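Local coordinates for capsular polysaccharide biosynthesis protein (Burkholderia pseudomallei, PDB 4BQN) that binds coenzyme A and probably acts as an acetyltransferase in the biosynthesis of capsular polysaccharide, at residues Phe63-Val68 against Glu171-Lys176; Leu124-Val129 against Ser289-Arg294; Asp152-Glu157 against Asn189-Arg194; Ile210-Met215 against Ile225-Asn230. The protein carries 1 engineered substitution. All coordinates share one frame; numbering follows the deposited sequence.

Interactions 1 and 2 both reach coenzyme A, from parts of the chain whose centres lie about 31 Å apart. Interaction 1 is buried and polar: a tyrosine hydroxyl, an aspartate and a lysine lie behind an asparagine that meets the diphosphate. Interaction 2 is also buried but apolar between its helices, and its arginine extends away to the 3'-phosphate. Interaction 3 relies on charge, with one arginine held by two carboxylates of helix 153-167. It is mostly buried, with Asp154 exposed at its edge. The loop that follows this helix supplies 171-176 of interaction 1. Interaction 4 is partly buried, purely apolar across its segments, and lies away from the cofactor.

Interaction 1 of 4, residues Phe63-Val68 against Glu171-Lys176; sequences FLYQPV and ENDGGK. With COA (coenzyme A), chain C.
Tyr65 OH donates to Asp173 OD2 at 2.6 Å and accepts from Lys176 NZ at 3.0 Å. Both partners sit at the edge of the phenol ring, near its plane. The bond reaches OD2 on the syn side of the carboxylate, whose plane is turned 66° from the ring. The lysine chain is extended, with CG anti to the backbone N (chi1 178°), and this carries NZ back to the hydroxyl. NZ also forms a salt bridge with Asp179, and Asp173 OD1 forms one with Arg83. The hydroxyl is therefore gripped inside a small charged network. Asp173 and Lys176 are the ends of a type I' turn through Gly174 and Gly175.

Asn172 works on the cofactor side. Its ND2 donates to O5A of coenzyme A at 2.8 Å, nearly straight at 172°. A water accepts from the same ND2 and donates to Pro67 O and to O1A of the cofactor. Pro67 CB packs on Asp173 CB at 3.9 Å and touches Asn172 OD1 at 3.5 Å. Strand 62-65 belongs to a parallel four-stranded sheet. The loop beyond its C-terminal end forms part of the coenzyme A diphosphate site, as is common for parallel alpha/beta sheets.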
# COMPACT_ATOMS: atom_id res chain seq x y z
N PHE A 63 5.84 -20.71 1.69
CA PHE A 63 5.74 -19.51 2.51
C PHE A 63 5.82 -18.35 1.53
O PHE A 63 6.89 -18.07 0.98
CB PHE A 63 6.89 -19.47 3.52
CG PHE A 63 6.83 -18.33 4.52
CD1 PHE A 63 5.71 -18.09 5.30
CD2 PHE A 63 7.96 -17.53 4.71
CE1 PHE A 63 5.69 -17.06 6.23
CE2 PHE A 63 7.95 -16.49 5.64
CZ PHE A 63 6.82 -16.25 6.40
N LEU A 64 4.67 -17.73 1.26
CA LEU A 64 4.63 -16.50 0.47
C LEU A 64 4.70 -15.36 1.45
O LEU A 64 3.94 -15.31 2.41
CB LEU A 64 3.32 -16.40 -0.33
CG LEU A 64 3.15 -17.28 -1.56
CD1 LEU A 64 1.70 -17.27 -2.03
CD2 LEU A 64 4.08 -16.86 -2.69
N TYR A 65 5.64 -14.45 1.24
CA TYR A 65 5.83 -13.41 2.23
C TYR A 65 6.28 -12.12 1.60
O TYR A 65 6.89 -12.11 0.53
CB TYR A 65 6.86 -13.86 3.30
CG TYR A 65 8.26 -13.95 2.75
CD1 TYR A 65 8.70 -15.09 2.06
CD2 TYR A 65 9.12 -12.86 2.86
CE1 TYR A 65 9.97 -15.15 1.51
CE2 TYR A 65 10.40 -12.91 2.31
CZ TYR A 65 10.80 -14.05 1.63
OH TYR A 65 12.07 -14.08 1.09
N GLN A 66 6.00 -11.02 2.28
CA GLN A 66 6.55 -9.74 1.88
C GLN A 66 7.74 -9.40 2.75
O GLN A 66 7.78 -9.80 3.93
CB GLN A 66 5.48 -8.65 2.00
CG GLN A 66 4.29 -8.92 1.10
CD GLN A 66 3.24 -7.84 1.14
OE1 GLN A 66 2.73 -7.50 2.21
NE2 GLN A 66 2.89 -7.30 -0.02
N PRO A 67 8.73 -8.68 2.20
CA PRO A 67 9.87 -8.29 3.03
C PRO A 67 9.48 -7.46 4.26
O PRO A 67 8.69 -6.51 4.15
CB PRO A 67 10.70 -7.44 2.06
CG PRO A 67 10.42 -8.02 0.71
CD PRO A 67 8.92 -8.29 0.79
N VAL A 68 10.00 -7.83 5.43
CA VAL A 68 9.76 -7.08 6.67
C VAL A 68 11.08 -7.03 7.43
O VAL A 68 11.63 -8.06 7.81
CB VAL A 68 8.68 -7.74 7.58
CG1 VAL A 68 8.50 -6.91 8.85
CG2 VAL A 68 7.35 -7.89 6.85
N GLU A 171 16.80 -5.28 0.51
CA GLU A 171 17.66 -4.95 1.65
C GLU A 171 17.00 -5.30 2.98
O GLU A 171 17.68 -5.73 3.91
CB GLU A 171 18.09 -3.47 1.63
CG GLU A 171 19.12 -3.11 2.70
CD GLU A 171 19.60 -1.67 2.61
OE1 GLU A 171 19.77 -1.16 1.49
OE2 GLU A 171 19.82 -1.06 3.68
N ASN A 172 15.68 -5.14 3.06
CA ASN A 172 14.93 -5.48 4.28
C ASN A 172 14.51 -6.95 4.37
O ASN A 172 13.78 -7.34 5.29
CB ASN A 172 13.71 -4.56 4.47
CG ASN A 172 12.74 -4.61 3.30
OD1 ASN A 172 13.14 -4.90 2.17
ND2 ASN A 172 11.47 -4.30 3.56
N ASP A 173 14.99 -7.75 3.41
CA ASP A 173 14.85 -9.22 3.46
C ASP A 173 16.22 -9.86 3.28
O ASP A 173 16.38 -10.84 2.53
CB ASP A 173 13.87 -9.72 2.38
CG ASP A 173 13.55 -11.20 2.51
OD1 ASP A 173 13.48 -11.71 3.66
OD2 ASP A 173 13.37 -11.88 1.46
N GLY A 174 17.22 -9.30 3.96
CA GLY A 174 18.57 -9.87 3.99
C GLY A 174 19.29 -9.83 2.66
O GLY A 174 20.19 -10.62 2.41
N GLY A 175 18.90 -8.89 1.79
CA GLY A 175 19.54 -8.75 0.48
C GLY A 175 19.07 -9.74 -0.57
O GLY A 175 19.69 -9.86 -1.63
N LYS A 176 17.97 -10.45 -0.31
CA LYS A 176 17.38 -11.35 -1.29
C LYS A 176 16.46 -10.60 -2.25
O LYS A 176 15.52 -9.95 -1.80
CB LYS A 176 16.59 -12.45 -0.59
CG LYS A 176 15.91 -13.39 -1.56
CD LYS A 176 14.92 -14.31 -0.86
CE LYS A 176 13.96 -14.89 -1.89
NZ LYS A 176 12.89 -15.74 -1.29
N1A COA C . 7.58 4.27 -1.73
C2A COA C . 7.64 5.10 -0.66
N3A COA C . 7.56 4.66 0.60
C4A COA C . 7.45 3.33 0.84
C5A COA C . 7.39 2.38 -0.27
C6A COA C . 7.47 2.94 -1.62
N6A COA C . 7.41 2.11 -2.69
N7A COA C . 7.27 1.14 0.24
C8A COA C . 7.27 1.28 1.59
N9A COA C . 7.35 2.58 1.93
C1B COA C . 7.43 3.17 3.28
C2B COA C . 6.64 2.44 4.35
O2B COA C . 5.29 2.91 4.38
C3B COA C . 7.44 2.84 5.58
O3B COA C . 7.09 4.20 5.89
P3B COA C . 7.51 4.90 7.28
O7A COA C . 6.78 6.22 7.23
O8A COA C . 6.98 3.97 8.34
O9A COA C . 9.01 5.02 7.26
C4B COA C . 8.88 2.82 5.07
O4B COA C . 8.80 3.02 3.66
C5B COA C . 9.64 1.52 5.37
O5B COA C . 8.87 0.45 4.83
P1A COA C . 9.53 -0.72 3.99
O1A COA C . 8.40 -1.55 3.47
O2A COA C . 10.51 -0.17 2.98
O3A COA C . 10.42 -1.57 5.01
P2A COA C . 10.13 -2.37 6.38
O4A COA C . 10.88 -1.66 7.48
O5A COA C . 10.50 -3.80 6.09
O6A COA C . 8.57 -2.24 6.68
CBP COA C . 6.19 -2.50 6.56
CCP COA C . 7.53 -3.08 6.13
CDP COA C . 5.05 -3.34 6.00
CEP COA C . 6.11 -2.60 8.08
CAP COA C . 6.12 -1.03 6.06
OAP COA C . 6.00 -1.01 4.64
C9P COA C . 5.04 -0.14 6.65
O9P COA C . 5.22 0.44 7.71
N8P COA C . 3.92 0.06 5.94
C7P COA C . 2.86 0.95 6.39
C6P COA C . 2.00 0.41 7.51
C5P COA C . 1.32 -0.84 7.03
O5P COA C . 1.83 -1.94 7.18
N4P COA C . 0.15 -0.65 6.44
C3P COA C . -0.61 -1.75 5.92
C2P COA C . -0.88 -1.53 4.45
S1P COA C . -1.26 -3.09 3.74
O HOH W 1 8.72 -4.15 2.37

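Interaction 2 of 4, residues Leu124-Val129 against Ser289-Arg294; sequences LIAGAV and SAFFDR. With COA (coenzyme A), chain C.
Gly127 CA sits over one face of the Phe292 ring, above its centre, and this CH-pi contact joins the two helices. Gly127 CA stands 3.4 Å from the centroid of the Phe292 ring, only 12° off the ring normal. Phe292 CG is anti to the backbone N (chi1 -180°), which turns the ring toward the glycine backbone. Gly127 N also comes within 3.4 Å of Phe292 CD1.

The apolar contacts flank this CH-pi contact. Ala126 CB meets the edge of the Phe291 ring, 3.9 Å from Phe291 CD2. The same Ala126 methyl is 4.4 Å from Phe292 CB. Val302 of helix 300-310 touches both Leu124 and Phe292.

No hydrogen bond joins the two segments. Arg294 makes its polar contact with the ligand. It is extended from CG to NE and presents its guanidinium edge-on to the 3'-phosphate of coenzyme A. Arg294 NH1 donates to cofactor O7A at 3.1 Å and Arg294 NH2 to cofactor O9A at 3.0 Å. Tyr111 adds a cation-pi contact.

The helix axes approach to 8.8 Å and cross at -130°, with glycine and alanine making room for the aromatic rings. This is close helix-helix packing, with one helix also supplying a residue of the coenzyme A phosphate site.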
# COMPACT_ATOMS: atom_id res chain seq x y z
N LEU A 124 0.29 17.41 2.47
CA LEU A 124 0.37 18.78 1.96
C LEU A 124 -0.32 19.73 2.92
O LEU A 124 0.15 20.83 3.14
CB LEU A 124 -0.19 18.88 0.54
CG LEU A 124 0.14 20.22 -0.14
CD1 LEU A 124 1.64 20.43 -0.30
CD2 LEU A 124 -0.55 20.28 -1.49
N ILE A 125 -1.44 19.30 3.49
CA ILE A 125 -2.11 20.07 4.55
C ILE A 125 -1.16 20.30 5.73
O ILE A 125 -1.11 21.40 6.27
CB ILE A 125 -3.45 19.44 4.95
CG1 ILE A 125 -4.44 19.71 3.82
CG2 ILE A 125 -3.98 20.00 6.28
CD1 ILE A 125 -5.83 19.16 4.02
N ALA A 126 -0.41 19.27 6.14
CA ALA A 126 0.60 19.48 7.19
C ALA A 126 1.56 20.62 6.84
O ALA A 126 1.85 21.48 7.67
CB ALA A 126 1.36 18.19 7.49
N GLY A 127 2.04 20.65 5.59
CA GLY A 127 2.90 21.75 5.14
C GLY A 127 2.22 23.10 5.18
O GLY A 127 2.82 24.10 5.57
N ALA A 128 0.95 23.14 4.78
CA ALA A 128 0.16 24.36 4.85
C ALA A 128 -0.00 24.85 6.29
O ALA A 128 0.13 26.06 6.56
CB ALA A 128 -1.19 24.14 4.19
N VAL A 129 -0.26 23.94 7.22
CA VAL A 129 -0.37 24.28 8.65
C VAL A 129 0.93 24.92 9.14
O VAL A 129 0.91 25.95 9.83
CB VAL A 129 -0.74 23.03 9.49
CG1 VAL A 129 -0.56 23.28 10.98
CG2 VAL A 129 -2.17 22.62 9.20
N SER A 289 5.72 20.02 11.67
CA SER A 289 6.81 20.44 10.79
C SER A 289 7.83 19.32 10.53
O SER A 289 8.28 19.10 9.39
CB SER A 289 7.50 21.67 11.36
OG SER A 289 8.48 22.16 10.46
N ALA A 290 8.21 18.59 11.57
CA ALA A 290 9.13 17.47 11.40
C ALA A 290 8.54 16.42 10.45
O ALA A 290 9.23 15.86 9.60
CB ALA A 290 9.49 16.84 12.73
N PHE A 291 7.24 16.16 10.61
CA PHE A 291 6.54 15.22 9.74
C PHE A 291 6.57 15.70 8.29
O PHE A 291 6.94 14.95 7.37
CB PHE A 291 5.08 15.03 10.22
CG PHE A 291 4.20 14.32 9.23
CD1 PHE A 291 4.44 12.99 8.89
CD2 PHE A 291 3.10 14.96 8.67
CE1 PHE A 291 3.63 12.33 7.98
CE2 PHE A 291 2.28 14.30 7.76
CZ PHE A 291 2.54 12.99 7.42
N PHE A 292 6.20 16.96 8.07
CA PHE A 292 6.17 17.48 6.72
C PHE A 292 7.56 17.43 6.10
O PHE A 292 7.70 17.05 4.93
CB PHE A 292 5.63 18.91 6.66
CG PHE A 292 5.59 19.45 5.27
CD1 PHE A 292 4.69 18.94 4.34
CD2 PHE A 292 6.47 20.45 4.86
CE1 PHE A 292 4.66 19.40 3.04
CE2 PHE A 292 6.44 20.93 3.56
CZ PHE A 292 5.53 20.41 2.65
N ASP A 293 8.59 17.80 6.86
CA ASP A 293 9.95 17.78 6.33
C ASP A 293 10.36 16.37 5.92
O ASP A 293 11.03 16.17 4.90
CB ASP A 293 10.95 18.30 7.37
CG ASP A 293 10.90 19.81 7.56
OD1 ASP A 293 10.21 20.52 6.79
OD2 ASP A 293 11.58 20.29 8.50
N ARG A 294 9.99 15.38 6.73
CA ARG A 294 10.31 14.00 6.42
C ARG A 294 9.64 13.53 5.13
O ARG A 294 10.28 12.90 4.29
CB ARG A 294 9.93 13.09 7.59
CG ARG A 294 10.39 11.64 7.44
CD ARG A 294 10.09 10.88 8.72
NE ARG A 294 10.64 9.53 8.75
CZ ARG A 294 10.00 8.45 8.33
NH1 ARG A 294 8.77 8.55 7.83
NH2 ARG A 294 10.58 7.27 8.42
N1A COA C . 7.58 4.27 -1.73
C2A COA C . 7.64 5.10 -0.66
N3A COA C . 7.56 4.66 0.60
C4A COA C . 7.45 3.33 0.84
C5A COA C . 7.39 2.38 -0.27
C6A COA C . 7.47 2.94 -1.62
N6A COA C . 7.41 2.11 -2.69
N7A COA C . 7.27 1.14 0.24
C8A COA C . 7.27 1.28 1.59
N9A COA C . 7.35 2.58 1.93
C1B COA C . 7.43 3.17 3.28
C2B COA C . 6.64 2.44 4.35
O2B COA C . 5.29 2.91 4.38
C3B COA C . 7.44 2.84 5.58
O3B COA C . 7.09 4.20 5.89
P3B COA C . 7.51 4.90 7.28
O7A COA C . 6.78 6.22 7.23
O8A COA C . 6.98 3.97 8.34
O9A COA C . 9.01 5.02 7.26
C4B COA C . 8.88 2.82 5.07
O4B COA C . 8.80 3.02 3.66
C5B COA C . 9.64 1.52 5.37
O5B COA C . 8.87 0.45 4.83
P1A COA C . 9.53 -0.72 3.99
O1A COA C . 8.40 -1.55 3.47
O2A COA C . 10.51 -0.17 2.98
O3A COA C . 10.42 -1.57 5.01
P2A COA C . 10.13 -2.37 6.38
O4A COA C . 10.88 -1.66 7.48
O5A COA C . 10.50 -3.80 6.09
O6A COA C . 8.57 -2.24 6.68
CBP COA C . 6.19 -2.50 6.56
CCP COA C . 7.53 -3.08 6.13
CDP COA C . 5.05 -3.34 6.00
CEP COA C . 6.11 -2.60 8.08
CAP COA C . 6.12 -1.03 6.06
OAP COA C . 6.00 -1.01 4.64
C9P COA C . 5.04 -0.14 6.65
O9P COA C . 5.22 0.44 7.71
N8P COA C . 3.92 0.06 5.94
C7P COA C . 2.86 0.95 6.39
C6P COA C . 2.00 0.41 7.51
C5P COA C . 1.32 -0.84 7.03
O5P COA C . 1.83 -1.94 7.18
N4P COA C . 0.15 -0.65 6.44
C3P COA C . -0.61 -1.75 5.92
C2P COA C . -0.88 -1.53 4.45
S1P COA C . -1.26 -3.09 3.74

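Interaction 3 of 4, residues Asp152-Glu157 against Asn189-Arg194; sequences DIDEIE and NCRQKR
Arg191, Asp154 and Glu157 form a salt-bridge network that ties the start of helix 153-167 to the loop after helix 183-189. Arg191 grips Glu157 side-on with two nitrogens, one to each carboxylate oxygen. Arg191 NE donates to Glu157 OE2 at 2.7 Å, reaching it on the syn side but somewhat out of the carboxylate plane. Arg191 NH2 donates to Glu157 OE1 at 2.9 Å, from well above that plane. The two flat groups are turned 65° apart, so this is not a coplanar pair.

The other hydrogen of NH2 is used as well. Arg191 NH2 donates to Asp154 OD1 at 2.9 Å, with the acceptor almost in the guanidinium plane. Here the carboxylate and guanidinium are nearly coplanar, 27° apart. A water accepts from Arg191 NH1 and donates to Asp154 OD1, closing a small ring at the exposed side. Three protein bonds and this water thus fix the rotation of the guanidinium.

The arginine reaches them because its chain is extended from CG to NE, with CG anti to the carbonyl carbon (chi1 -60°). Glu157 is extended beyond CG and is buried, and the arginine bonds satisfy both of its oxygens. The paired arginine would be expected to favour its ionised form. Cys190 SG lies 3.6 Å from Glu157 OE2. In the loop, Cys190 O and Lys193 O both lie in hydrogen-bonding contact with Tyr103 OH, which has one proton to share. Asn189 O accepts from Gln192 N and Lys193 N. Over one face of the guanidinium sits a methyl: Ile153 CD1 lies over the centre of that face, 3.7 Å from Arg191 CZ.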
# COMPACT_ATOMS: atom_id res chain seq x y z
N ASP A 152 3.62 18.03 -12.81
CA ASP A 152 4.68 17.16 -12.30
C ASP A 152 4.37 15.67 -12.38
O ASP A 152 5.10 14.88 -11.78
CB ASP A 152 4.99 17.54 -10.84
CG ASP A 152 5.64 18.90 -10.72
OD1 ASP A 152 6.18 19.41 -11.74
OD2 ASP A 152 5.63 19.48 -9.61
N ILE A 153 3.34 15.26 -13.12
CA ILE A 153 2.90 13.86 -13.07
C ILE A 153 4.00 12.87 -13.48
O ILE A 153 4.15 11.82 -12.84
CB ILE A 153 1.58 13.64 -13.84
CG1 ILE A 153 1.02 12.26 -13.48
CG2 ILE A 153 1.78 13.83 -15.35
CD1 ILE A 153 -0.39 12.04 -13.97
N ASP A 154 4.80 13.21 -14.49
CA ASP A 154 5.84 12.28 -14.92
C ASP A 154 6.92 12.13 -13.86
O ASP A 154 7.45 11.03 -13.64
CB ASP A 154 6.47 12.71 -16.24
CG ASP A 154 5.52 12.59 -17.42
OD1 ASP A 154 4.58 11.77 -17.36
OD2 ASP A 154 5.74 13.30 -18.42
N GLU A 155 7.27 13.23 -13.21
CA GLU A 155 8.27 13.20 -12.14
C GLU A 155 7.76 12.33 -10.99
O GLU A 155 8.51 11.53 -10.41
CB GLU A 155 8.57 14.62 -11.64
CG GLU A 155 9.52 14.68 -10.45
CD GLU A 155 9.79 16.09 -9.97
OE1 GLU A 155 9.24 17.05 -10.54
OE2 GLU A 155 10.58 16.23 -9.01
N ILE A 156 6.49 12.52 -10.63
CA ILE A 156 5.88 11.73 -9.56
C ILE A 156 5.95 10.25 -9.90
O ILE A 156 6.40 9.45 -9.09
CB ILE A 156 4.43 12.17 -9.30
CG1 ILE A 156 4.42 13.59 -8.71
CG2 ILE A 156 3.74 11.20 -8.35
CD1 ILE A 156 3.07 14.29 -8.82
N GLU A 157 5.50 9.88 -11.11
CA GLU A 157 5.46 8.48 -11.51
C GLU A 157 6.86 7.87 -11.57
O GLU A 157 7.05 6.73 -11.14
CB GLU A 157 4.76 8.29 -12.83
CG GLU A 157 3.28 8.52 -12.69
CD GLU A 157 2.50 8.26 -13.96
OE1 GLU A 157 3.12 7.96 -15.00
OE2 GLU A 157 1.26 8.39 -13.91
N ASN A 189 -0.29 0.69 -16.45
CA ASN A 189 -1.74 0.70 -16.35
C ASN A 189 -2.34 1.75 -15.43
O ASN A 189 -3.55 1.91 -15.41
CB ASN A 189 -2.24 -0.67 -15.90
CG ASN A 189 -2.06 -1.72 -16.95
OD1 ASN A 189 -2.95 -1.92 -17.79
ND2 ASN A 189 -0.91 -2.38 -16.95
N CYS A 190 -1.50 2.46 -14.67
CA CYS A 190 -2.01 3.28 -13.57
C CYS A 190 -2.95 4.40 -14.02
O CYS A 190 -3.89 4.75 -13.30
CB CYS A 190 -0.87 3.84 -12.71
SG CYS A 190 0.27 4.96 -13.53
N ARG A 191 -2.73 4.96 -15.22
CA ARG A 191 -3.59 6.05 -15.67
C ARG A 191 -4.88 5.56 -16.30
O ARG A 191 -5.83 6.34 -16.43
CB ARG A 191 -2.83 6.99 -16.60
CG ARG A 191 -1.62 7.61 -15.92
CD ARG A 191 -1.17 8.88 -16.60
NE ARG A 191 0.23 9.15 -16.30
CZ ARG A 191 0.94 10.11 -16.89
NH1 ARG A 191 0.37 10.90 -17.79
NH2 ARG A 191 2.22 10.27 -16.57
N GLN A 192 -4.91 4.28 -16.68
CA GLN A 192 -6.05 3.71 -17.37
C GLN A 192 -7.02 3.01 -16.43
O GLN A 192 -8.23 2.98 -16.69
CB GLN A 192 -5.58 2.71 -18.43
CG GLN A 192 -4.91 3.34 -19.65
CD GLN A 192 -3.50 3.82 -19.36
OE1 GLN A 192 -2.77 3.20 -18.59
NE2 GLN A 192 -3.12 4.93 -19.97
N LYS A 193 -6.48 2.44 -15.35
CA LYS A 193 -7.24 1.63 -14.40
C LYS A 193 -6.84 2.07 -13.00
O LYS A 193 -5.66 2.29 -12.74
CB LYS A 193 -6.87 0.15 -14.55
CG LYS A 193 -7.32 -0.49 -15.84
CD LYS A 193 -6.61 -1.83 -16.05
CE LYS A 193 -6.41 -2.10 -17.53
NZ LYS A 193 -5.50 -1.11 -18.18
N ARG A 194 -7.81 2.17 -12.10
CA ARG A 194 -7.50 2.54 -10.73
C ARG A 194 -6.90 1.33 -10.02
O ARG A 194 -7.59 0.36 -9.75
CB ARG A 194 -8.76 3.01 -10.00
CG ARG A 194 -8.48 3.59 -8.63
CD ARG A 194 -9.76 3.82 -7.84
NE ARG A 194 -10.75 4.68 -8.50
CZ ARG A 194 -10.85 6.00 -8.34
NH1 ARG A 194 -9.97 6.65 -7.60
NH2 ARG A 194 -11.81 6.68 -8.95
O HOH W 2 2.47 12.57 -19.03

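Interaction 4 of 4, residues Ile210-Met215 against Ile225-Asn230; sequences IAARCM and ISFDQN
Met215 and Ile225 lie alongside each other, their side chains running in opposing senses, where the loop folds back along helix 204-217. The methionine can be followed outward. Met215 CB points to the loop and lies 4.0 Å from Ile225 CG1 and 4.1 Å from Ile225 CD1. CG is anti to the carbonyl carbon (chi1 -71°), which lays SD beside Ile225 and the Phe227 ring. Met215 SD lies 4.0 Å from Ile225 CG1 and 4.2 Å from Phe227 CZ. The latter is an oblique Met-aromatic contact, with Met215 SD 5.2 Å from the Phe227 ring centroid. The chain then bends at chi3, and CE returns to Ile225 CG1. Three atoms of the methionine thus touch one methylene carbon.

The CG2 branch of Ile225 meets Ala212 CB at 3.8 Å, and the end of its CG1 branch, CD1, lies against Ala212 O. Phe227 puts the tip of its ring, CZ, against Ala211 CB at 3.4 Å, a tight contact. Helix 15-24 touches this patch too, with Met22 reaching both Ala211 and Phe227.

Beyond the packed residues, Asp228 OD1 accepts from Asn230 N in an Asx turn. Asp228 N is also anchored to Ser25 OG. No hydrogen bond crosses between the segments. Between them the loop rests on the helix by shape and apolar contact, and small alanines let the isoleucine and the phenylalanine ring come close to its backbone.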
# COMPACT_ATOMS: atom_id res chain seq x y z
N ILE A 210 -1.22 -9.46 -8.97
CA ILE A 210 -0.13 -10.01 -8.16
C ILE A 210 -0.37 -11.49 -7.83
O ILE A 210 0.56 -12.29 -7.85
CB ILE A 210 0.18 -9.15 -6.89
CG1 ILE A 210 1.48 -9.57 -6.22
CG2 ILE A 210 -0.96 -9.18 -5.90
CD1 ILE A 210 2.69 -9.29 -7.04
N ALA A 211 -1.63 -11.86 -7.55
CA ALA A 211 -1.97 -13.26 -7.31
C ALA A 211 -1.63 -14.11 -8.56
O ALA A 211 -1.10 -15.21 -8.44
CB ALA A 211 -3.43 -13.41 -6.94
N ALA A 212 -1.94 -13.59 -9.74
CA ALA A 212 -1.57 -14.27 -10.98
C ALA A 212 -0.05 -14.48 -11.07
O ALA A 212 0.40 -15.58 -11.44
CB ALA A 212 -2.08 -13.50 -12.19
N ARG A 213 0.74 -13.47 -10.73
CA ARG A 213 2.20 -13.62 -10.79
C ARG A 213 2.69 -14.64 -9.78
O ARG A 213 3.65 -15.36 -10.06
CB ARG A 213 2.93 -12.29 -10.63
CG ARG A 213 2.43 -11.13 -11.51
CD ARG A 213 2.23 -11.49 -12.98
NE ARG A 213 1.62 -10.36 -13.70
CZ ARG A 213 2.27 -9.29 -14.15
NH1 ARG A 213 3.59 -9.16 -13.98
NH2 ARG A 213 1.59 -8.33 -14.78
N CYS A 214 2.04 -14.73 -8.63
CA CYS A 214 2.37 -15.78 -7.68
C CYS A 214 2.13 -17.16 -8.30
O CYS A 214 2.95 -18.05 -8.18
CB CYS A 214 1.55 -15.64 -6.41
SG CYS A 214 1.98 -14.23 -5.40
N MET A 215 0.98 -17.32 -8.96
CA MET A 215 0.68 -18.62 -9.57
C MET A 215 1.66 -18.97 -10.66
O MET A 215 2.05 -20.13 -10.79
CB MET A 215 -0.76 -18.67 -10.09
CG MET A 215 -1.80 -18.71 -8.96
SD MET A 215 -3.49 -19.02 -9.50
CE MET A 215 -3.29 -20.64 -10.25
N ILE A 225 -5.30 -19.66 -14.40
CA ILE A 225 -5.48 -18.55 -13.47
C ILE A 225 -6.84 -17.87 -13.66
O ILE A 225 -7.11 -17.30 -14.72
CB ILE A 225 -4.33 -17.54 -13.61
CG1 ILE A 225 -2.98 -18.24 -13.43
CG2 ILE A 225 -4.51 -16.39 -12.62
CD1 ILE A 225 -1.79 -17.38 -13.84
N SER A 226 -7.67 -17.92 -12.62
CA SER A 226 -8.96 -17.26 -12.63
C SER A 226 -9.34 -16.95 -11.19
O SER A 226 -9.08 -17.74 -10.30
CB SER A 226 -10.05 -18.11 -13.30
OG SER A 226 -10.34 -19.26 -12.54
N PHE A 227 -9.92 -15.78 -10.97
CA PHE A 227 -10.26 -15.35 -9.62
C PHE A 227 -11.72 -14.94 -9.51
O PHE A 227 -12.38 -14.66 -10.52
CB PHE A 227 -9.36 -14.18 -9.19
CG PHE A 227 -7.89 -14.51 -9.22
CD1 PHE A 227 -7.34 -15.42 -8.33
CD2 PHE A 227 -7.06 -13.93 -10.18
CE1 PHE A 227 -5.99 -15.75 -8.38
CE2 PHE A 227 -5.70 -14.23 -10.22
CZ PHE A 227 -5.16 -15.14 -9.32
N ASP A 228 -12.19 -14.85 -8.27
CA ASP A 228 -13.51 -14.30 -7.98
C ASP A 228 -13.43 -12.80 -8.25
O ASP A 228 -12.75 -12.07 -7.52
CB ASP A 228 -13.88 -14.57 -6.52
CG ASP A 228 -15.23 -14.01 -6.12
OD1 ASP A 228 -15.85 -13.23 -6.88
OD2 ASP A 228 -15.69 -14.35 -5.00
N GLN A 229 -14.11 -12.34 -9.30
CA GLN A 229 -14.09 -10.93 -9.71
C GLN A 229 -14.77 -9.99 -8.71
O GLN A 229 -14.63 -8.77 -8.82
CB GLN A 229 -14.75 -10.76 -11.09
CG GLN A 229 -14.12 -11.59 -12.19
CD GLN A 229 -12.68 -11.21 -12.44
OE1 GLN A 229 -12.37 -10.06 -12.76
NE2 GLN A 229 -11.78 -12.18 -12.31
N ASN A 230 -15.52 -10.55 -7.76
CA ASN A 230 -16.20 -9.72 -6.76
C ASN A 230 -15.35 -9.40 -5.54
O ASN A 230 -15.71 -8.53 -4.75
CB ASN A 230 -17.51 -10.37 -6.32
CG ASN A 230 -18.49 -10.55 -7.47
OD1 ASN A 230 -18.74 -9.62 -8.23
ND2 ASN A 230 -19.04 -11.75 -7.58